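Local coordinates for putative pachytene checkpoint protein 2 (Caenorhabditis elegans, PDB 4XGU) that is an AAA+ ATPase that probably remodels partner proteins and probably acts in chromosome recombination during meiosis, at residues 253-258 and 297-302. Numbering follows the deposited sequence.
Sequences EVESLG and CTSNLE
Val254 packs against the end of strand 293-299, and this is the tight part of the contact. Its backbone N donates a nearly straight hydrogen bond to Thr298 O (3.3 Å), lying in the plane of that carbonyl. One methyl, CG2, sits beside the same oxygen, 3.1 Å from Thr298 O. It also meets Cys297 CB at 3.8 Å. Val254 and Cys297 are both buried here.

Glu253 reaches the other segment by a detour. Its CB points away from it, but a bend at chi2 (-130°) brings the carboxylate round to Asn300. Asn300 ND2 donates to Glu253 OE2 (3.2 Å, 154° at the hydrogen). The donor arrives on the anti side of the carboxylate, and OE2 lies close to the amide plane. The two flat groups are turned 73° apart. Asn300 OD1 accepts from Lys185 of the P-loop, so both ends of the amide are held and its rotation is fixed. The Asn300 side chain also touches the bound ADP. The Asp252-Glu253 pair fits a Walker B motif, and Asn300 the sensor 1 position, as in other AAA+ proteins.

The contact opens to solvent at Leu301. Glu255, itself partly exposed, still packs closely here. It extends beyond CG and places OE1 2.5 Å from Ser299 OG. Its OE2 lies against a methyl, 3.2 Å from Leu301 CD2.

Strand 293-299 runs between the parallel strands 245-251 and 174-178. The short helix 254-257 follows the first of these, and its Leu257 packs on helix 217-224.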
# COMPACT_ATOMS: atom_id res chain seq x y z
N GLU B 253 -1.74 -1.03 27.35
CA GLU B 253 -1.61 -0.34 26.06
C GLU B 253 -1.73 -1.29 24.88
O GLU B 253 -0.87 -1.32 24.01
CB GLU B 253 -0.28 0.41 25.99
CG GLU B 253 -0.24 1.71 26.77
CD GLU B 253 0.29 2.87 25.94
OE1 GLU B 253 1.01 2.62 24.95
OE2 GLU B 253 -0.03 4.03 26.27
N VAL B 254 -2.81 -2.07 24.86
CA VAL B 254 -2.98 -3.14 23.90
C VAL B 254 -2.84 -2.68 22.45
O VAL B 254 -2.25 -3.37 21.62
CB VAL B 254 -4.36 -3.82 24.06
CG1 VAL B 254 -4.53 -4.93 23.04
CG2 VAL B 254 -4.50 -4.38 25.46
N GLU B 255 -3.35 -1.49 22.15
CA GLU B 255 -3.33 -1.00 20.78
C GLU B 255 -1.97 -0.44 20.38
O GLU B 255 -1.73 -0.19 19.20
CB GLU B 255 -4.42 0.05 20.59
CG GLU B 255 -5.81 -0.50 20.85
CD GLU B 255 -6.90 0.44 20.38
OE1 GLU B 255 -7.74 0.86 21.22
OE2 GLU B 255 -6.94 0.76 19.18
N SER B 256 -1.09 -0.26 21.36
CA SER B 256 0.29 0.08 21.05
C SER B 256 0.96 -1.16 20.47
O SER B 256 1.88 -1.06 19.65
CB SER B 256 1.04 0.57 22.29
OG SER B 256 1.28 -0.49 23.20
N LEU B 257 0.49 -2.32 20.91
CA LEU B 257 0.89 -3.60 20.32
C LEU B 257 0.20 -3.79 18.97
O LEU B 257 0.85 -3.85 17.93
CB LEU B 257 0.56 -4.76 21.26
CG LEU B 257 1.21 -4.74 22.65
CD1 LEU B 257 0.54 -5.75 23.56
CD2 LEU B 257 2.69 -5.02 22.54
N GLY B 258 -1.13 -3.88 19.02
CA GLY B 258 -1.93 -4.04 17.81
C GLY B 258 -2.70 -2.79 17.46
O GLY B 258 -3.40 -2.74 16.45
N CYS B 297 -7.12 -7.18 29.78
CA CYS B 297 -6.56 -6.22 28.84
C CYS B 297 -7.07 -4.81 29.10
O CYS B 297 -8.20 -4.62 29.53
CB CYS B 297 -6.88 -6.64 27.40
SG CYS B 297 -6.33 -8.30 26.96
N THR B 298 -6.22 -3.82 28.83
CA THR B 298 -6.63 -2.43 28.93
C THR B 298 -6.20 -1.67 27.68
O THR B 298 -5.10 -1.86 27.18
CB THR B 298 -6.04 -1.75 30.19
OG1 THR B 298 -6.25 -0.34 30.12
CG2 THR B 298 -4.55 -2.02 30.31
N SER B 299 -7.09 -0.82 27.18
CA SER B 299 -6.78 -0.02 25.99
C SER B 299 -6.95 1.47 26.28
O SER B 299 -8.05 1.94 26.55
CB SER B 299 -7.68 -0.44 24.82
OG SER B 299 -7.34 0.27 23.64
N ASN B 300 -5.85 2.21 26.21
CA ASN B 300 -5.86 3.64 26.54
C ASN B 300 -6.54 4.48 25.46
O ASN B 300 -6.90 5.63 25.69
CB ASN B 300 -4.44 4.14 26.78
CG ASN B 300 -3.87 3.67 28.10
OD1 ASN B 300 -4.61 3.44 29.06
ND2 ASN B 300 -2.55 3.52 28.16
N LEU B 301 -6.70 3.90 24.27
CA LEU B 301 -7.38 4.58 23.18
C LEU B 301 -8.87 4.27 23.20
O LEU B 301 -9.27 3.15 23.51
CB LEU B 301 -6.77 4.18 21.83
CG LEU B 301 -7.44 4.73 20.56
CD1 LEU B 301 -7.22 6.23 20.44
CD2 LEU B 301 -6.93 3.99 19.32
N GLU B 302 -9.68 5.27 22.87
CA GLU B 302 -11.13 5.08 22.82
C GLU B 302 -11.64 5.20 21.38
O GLU B 302 -11.10 5.98 20.58
CB GLU B 302 -11.83 6.10 23.72
CG GLU B 302 -13.25 5.73 24.11
CD GLU B 302 -13.86 6.72 25.08
OE1 GLU B 302 -14.76 6.32 25.85
OE2 GLU B 302 -13.44 7.90 25.07